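Local coordinates for arginase (Thermus thermophilus, PDB 2EF5), which probably hydrolyses L-arginine to L-ornithine and urea, the final step of the urea cycle, using two manganese ions per subunit, at residues H243-M246 / E247-E251; D192-V196 / A197-E201. All coordinates share one frame; numbering follows the deposited sequence.

Interaction 1 (H243-M246 / E247-E251). With GAI (guanidine), chain I.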
loop_
_atom_site.group_PDB
_atom_site.type_symbol
_atom_site.label_atom_id
_atom_site.label_comp_id
_atom_site.label_asym_id
_atom_site.label_seq_id
_atom_site.Cartn_x
_atom_site.Cartn_y
_atom_site.Cartn_z
ATOM N N HIS A 243 23.015 -24.948 -6.167
ATOM C CA HIS A 243 22.872 -26.366 -6.468
ATOM C C HIS A 243 21.403 -26.777 -6.376
ATOM O O HIS A 243 20.922 -27.545 -7.209
ATOM C CB HIS A 243 23.745 -27.220 -5.539
ATOM C CG HIS A 243 25.173 -27.306 -5.978
ATOM N ND1 HIS A 243 25.583 -28.118 -7.017
ATOM C CD2 HIS A 243 26.276 -26.654 -5.550
ATOM C CE1 HIS A 243 26.881 -27.959 -7.206
ATOM N NE2 HIS A 243 27.329 -27.077 -6.333
ATOM N N LEU A 244 20.682 -26.255 -5.388
ATOM C CA LEU A 244 19.265 -26.598 -5.265
ATOM C C LEU A 244 18.508 -26.191 -6.532
ATOM O O LEU A 244 17.714 -26.963 -7.069
ATOM C CB LEU A 244 18.625 -25.901 -4.062
ATOM C CG LEU A 244 17.134 -26.244 -3.933
ATOM C CD1 LEU A 244 16.977 -27.740 -3.651
ATOM C CD2 LEU A 244 16.506 -25.429 -2.822
ATOM N N LEU A 245 18.752 -24.972 -7.001
ATOM C CA LEU A 245 18.098 -24.484 -8.211
ATOM C C LEU A 245 18.355 -25.424 -9.382
ATOM O O LEU A 245 17.431 -25.775 -10.125
ATOM C CB LEU A 245 18.601 -23.085 -8.568
ATOM C CG LEU A 245 18.020 -22.509 -9.863
ATOM C CD1 LEU A 245 16.500 -22.400 -9.750
ATOM C CD2 LEU A 245 18.640 -21.153 -10.125
ATOM N N MET A 246 19.611 -25.826 -9.543
ATOM C CA MET A 246 19.985 -26.730 -10.621
ATOM C C MET A 246 19.311 -28.092 -10.475
ATOM O O MET A 246 18.831 -28.651 -11.457
ATOM C CB MET A 246 21.508 -26.919 -10.665
ATOM C CG MET A 246 22.306 -25.672 -10.987
ATOM S SD MET A 246 21.932 -24.917 -12.599
ATOM C CE MET A 246 20.967 -23.515 -12.101
ATOM N N GLU A 247 19.274 -28.623 -9.256
ATOM C CA GLU A 247 18.673 -29.934 -9.022
ATOM C C GLU A 247 17.167 -29.950 -9.294
ATOM O O GLU A 247 16.640 -30.921 -9.843
ATOM C CB GLU A 247 18.942 -30.401 -7.584
ATOM C CG GLU A 247 20.424 -30.461 -7.216
ATOM C CD GLU A 247 20.647 -30.682 -5.726
ATOM O OE1 GLU A 247 19.875 -30.133 -4.919
ATOM O OE2 GLU A 247 21.606 -31.384 -5.354
ATOM N N ILE A 248 16.471 -28.883 -8.917
ATOM C CA ILE A 248 15.035 -28.842 -9.146
ATOM C C ILE A 248 14.744 -28.688 -10.640
ATOM O O ILE A 248 13.800 -29.277 -11.154
ATOM C CB ILE A 248 14.374 -27.713 -8.327
ATOM C CG1 ILE A 248 14.510 -28.025 -6.828
ATOM C CG2 ILE A 248 12.905 -27.589 -8.697
ATOM C CD1 ILE A 248 13.921 -26.965 -5.893
ATOM N N LEU A 249 15.563 -27.915 -11.346
ATOM C CA LEU A 249 15.370 -27.762 -12.782
ATOM C C LEU A 249 15.669 -29.110 -13.439
ATOM O O LEU A 249 14.977 -29.522 -14.379
ATOM C CB LEU A 249 16.294 -26.677 -13.356
ATOM C CG LEU A 249 16.001 -25.239 -12.899
ATOM C CD1 LEU A 249 17.033 -24.282 -13.490
ATOM C CD2 LEU A 249 14.594 -24.832 -13.313
ATOM N N ALA A 250 16.686 -29.807 -12.936
ATOM C CA ALA A 250 17.047 -31.110 -13.478
ATOM C C ALA A 250 15.892 -32.102 -13.334
ATOM O O ALA A 250 15.593 -32.846 -14.270
ATOM C CB ALA A 250 18.287 -31.649 -12.770
ATOM N N GLU A 251 15.247 -32.105 -12.167
ATOM C CA GLU A 251 14.126 -33.016 -11.890
ATOM C C GLU A 251 12.994 -32.897 -12.909
ATOM O O GLU A 251 12.319 -33.880 -13.208
ATOM C CB GLU A 251 13.537 -32.766 -10.491
ATOM C CG GLU A 251 14.437 -33.134 -9.313
ATOM C CD GLU A 251 13.764 -32.910 -7.954
ATOM O OE1 GLU A 251 12.832 -32.077 -7.863
ATOM O OE2 GLU A 251 14.180 -33.559 -6.970
HETATM C C GAI I . 22.298 -29.286 -2.427
HETATM N N1 GAI I . 21.015 -29.034 -2.732
HETATM N N2 GAI I . 22.871 -28.647 -1.405
HETATM N N3 GAI I . 22.998 -30.173 -3.143
#
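The carboxylate of Glu247 meets a bound guanidine edge on, two oxygens to two nitrogens, while His243 CB lies over one face of that guanidine, 4.0 Å from its carbon C. The pairing is bidentate: guanidine N1 gives a hydrogen to Glu247 OE1 at 2.7 Å, and N3 gives one to Glu247 OE2 at 2.9 Å, almost straight at 173°. The two flat groups are not coplanar; their planes are turned about 40° against each other. On the same face, Leu244 N stands 3.9 Å from guanidine N1. Glu247 gets there by setting CG beside its own backbone N (chi1 -57°), which lays CG against His243 O at 3.0 Å, and by extending beyond it. Leu244 CD1 lies near the carboxylate plane, 4.0 Å from Glu247 OE1, the side chains crossing at about a right angle; His243 O stands over a face of the group. With an alanine here, guanidine N1 and N3 would probably be left without these acceptors, and that edge of the ligand without its charged mate. All this sits on helix 239-252, the crossover between parallel strands 212-217 and 255-261 in the arginase alpha/beta fold. Four i to i+4 backbone bonds join 243-246 to 247-251, Glu247 N to His243 O among them. The imidazole of His243 leads off toward helix 272-284, where ND1 is hydrogen-bonded to Ser283 OG. One turn apart, Leu244 CG packs on Ile248 CD1 at 3.8 Å. On the buried flank Leu249 CD1 touches both Leu245 CG and Met246 CE, at 4.2 Å each.

Interaction 2 (D192-V196 / A197-E201). With GAI (guanidine), chain J.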
loop_
_atom_site.group_PDB
_atom_site.type_symbol
_atom_site.label_atom_id
_atom_site.label_comp_id
_atom_site.label_asym_id
_atom_site.label_seq_id
_atom_site.Cartn_x
_atom_site.Cartn_y
_atom_site.Cartn_z
ATOM N N ASP A 192 15.288 -13.946 -1.163
ATOM C CA ASP A 192 15.308 -13.899 0.294
ATOM C C ASP A 192 13.922 -14.107 0.886
ATOM O O ASP A 192 13.767 -14.772 1.912
ATOM C CB ASP A 192 15.862 -12.556 0.788
ATOM C CG ASP A 192 17.357 -12.418 0.559
ATOM O OD1 ASP A 192 18.076 -13.436 0.651
ATOM O OD2 ASP A 192 17.824 -11.290 0.307
ATOM N N ARG A 193 12.917 -13.540 0.225
ATOM C CA ARG A 193 11.534 -13.624 0.682
ATOM C C ARG A 193 10.883 -14.986 0.474
ATOM O O ARG A 193 10.214 -15.503 1.366
ATOM C CB ARG A 193 10.704 -12.571 -0.053
ATOM C CG ARG A 193 9.772 -11.739 0.805
ATOM C CD ARG A 193 8.820 -10.995 -0.111
ATOM N NE ARG A 193 8.727 -9.568 0.174
ATOM C CZ ARG A 193 8.086 -9.044 1.214
ATOM N NH1 ARG A 193 7.473 -9.830 2.088
ATOM N NH2 ARG A 193 8.051 -7.726 1.368
ATOM N N LEU A 194 11.080 -15.564 -0.704
ATOM C CA LEU A 194 10.457 -16.837 -1.044
ATOM C C LEU A 194 11.318 -18.087 -0.894
ATOM O O LEU A 194 10.795 -19.168 -0.641
ATOM C CB LEU A 194 9.944 -16.778 -2.481
ATOM C CG LEU A 194 9.005 -15.621 -2.846
ATOM C CD1 LEU A 194 8.822 -15.566 -4.363
ATOM C CD2 LEU A 194 7.669 -15.797 -2.134
ATOM N N GLY A 195 12.629 -17.950 -1.060
ATOM C CA GLY A 195 13.496 -19.112 -0.974
ATOM C C GLY A 195 13.614 -19.724 -2.359
ATOM O O GLY A 195 12.660 -19.685 -3.141
ATOM N N VAL A 196 14.776 -20.296 -2.668
ATOM C CA VAL A 196 15.007 -20.906 -3.976
ATOM C C VAL A 196 14.051 -22.051 -4.312
ATOM O O VAL A 196 13.645 -22.204 -5.462
ATOM C CB VAL A 196 16.466 -21.421 -4.099
ATOM C CG1 VAL A 196 16.647 -22.206 -5.392
ATOM C CG2 VAL A 196 17.426 -20.253 -4.060
ATOM N N ALA A 197 13.696 -22.859 -3.320
ATOM C CA ALA A 197 12.805 -23.984 -3.572
ATOM C C ALA A 197 11.502 -23.533 -4.242
ATOM O O ALA A 197 11.104 -24.057 -5.286
ATOM C CB ALA A 197 12.507 -24.709 -2.266
ATOM N N ARG A 198 10.842 -22.555 -3.635
ATOM C CA ARG A 198 9.595 -22.040 -4.174
ATOM C C ARG A 198 9.817 -21.350 -5.522
ATOM O O ARG A 198 9.032 -21.529 -6.453
ATOM C CB ARG A 198 8.956 -21.071 -3.181
ATOM C CG ARG A 198 7.643 -20.490 -3.663
ATOM C CD ARG A 198 6.964 -19.677 -2.577
ATOM N NE ARG A 198 5.700 -19.122 -3.050
ATOM C CZ ARG A 198 4.896 -18.354 -2.321
ATOM N NH1 ARG A 198 5.216 -18.045 -1.073
ATOM N NH2 ARG A 198 3.771 -17.889 -2.847
ATOM N N ILE A 199 10.885 -20.569 -5.638
ATOM C CA ILE A 199 11.167 -19.890 -6.903
ATOM C C ILE A 199 11.397 -20.877 -8.034
ATOM O O ILE A 199 10.909 -20.670 -9.145
ATOM C CB ILE A 199 12.387 -18.968 -6.784
ATOM C CG1 ILE A 199 12.033 -17.774 -5.899
ATOM C CG2 ILE A 199 12.828 -18.490 -8.161
ATOM C CD1 ILE A 199 13.194 -16.872 -5.613
ATOM N N ALA A 200 12.135 -21.949 -7.762
ATOM C CA ALA A 200 12.398 -22.967 -8.776
ATOM C C ALA A 200 11.084 -23.585 -9.248
ATOM O O ALA A 200 10.901 -23.849 -10.435
ATOM C CB ALA A 200 13.313 -24.050 -8.214
ATOM N N GLU A 201 10.173 -23.816 -8.307
ATOM C CA GLU A 201 8.868 -24.397 -8.617
ATOM C C GLU A 201 8.086 -23.424 -9.494
ATOM O O GLU A 201 7.471 -23.818 -10.482
ATOM C CB GLU A 201 8.081 -24.667 -7.328
ATOM C CG GLU A 201 8.812 -25.537 -6.308
ATOM C CD GLU A 201 8.774 -27.020 -6.638
ATOM O OE1 GLU A 201 8.982 -27.389 -7.817
ATOM O OE2 GLU A 201 8.550 -27.824 -5.705
HETATM C C GAI J . 18.490 -8.049 -0.766
HETATM N N1 GAI J . 17.321 -8.321 -0.193
HETATM N N2 GAI J . 19.399 -9.007 -0.878
HETATM N N3 GAI J . 18.751 -6.819 -1.221
HETATM O O HOH W 1 10.718 -21.767 -0.257
#
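Gly195, with its positive phi of 89° and psi of 147°, breaks the helical path after Leu194 and serves as N-cap of the next helix, its O accepting Ile199 N at 3.2 Å; a side chain at these angles would jam against Leu194 O. Leu194 spans the break: its CD2 sits over one face of the Arg198 guanidinium, displaced toward the rim and 3.5 Å from NH1. Arg198 reaches it with a fully stretched chain, CG trans to the backbone N (chi1 -180°), and its NE forms a salt bridge with Glu202. Leu194 CB lies 4.1 Å from Ile199 CG1, the side chains crossing at about a right angle. This glycine break joins helix 188-194 to helix 196-206, in the connection from edge strand 184-187 to strand 212-217 of the parallel arginase sheet. A water donates to Leu194 O at 2.6 Å and weakly accepts from Arg198 N, filling in at the turn. Val196 O takes Ala200 N at 2.8 Å. At the far end, Asp192 OD2, without OD1, accepts from both N1 and N2 of a bound guanidine, 3.0 Å from N2. Asp192 OD1 pairs instead with Arg240 of the second subunit, whose Glu247 also binds this guanidine.

Overall arrangement
Interactions 1 and 2 are neighbours on the same side of the chain, their centres about 12 Å apart, and their helices 239-252 and 196-206 pack directly: Leu245 sits on Val196 and Ala200, and Ile248 CG2 meets Ala200 CB at 3.6 Å. Interaction 1 is the more buried, an unbroken helix whose inner side also faces helix 272-284. Interaction 2 lies farther from the chain's centre and is a break between two helices, with exposed Ala197 and Arg198. Each holds an acid that grips a guanidine, but one uses both oxygens and the other a single one. The ligand at 192-196 lies at a subunit boundary, helix 239-252 of the second subunit supplying the other acid.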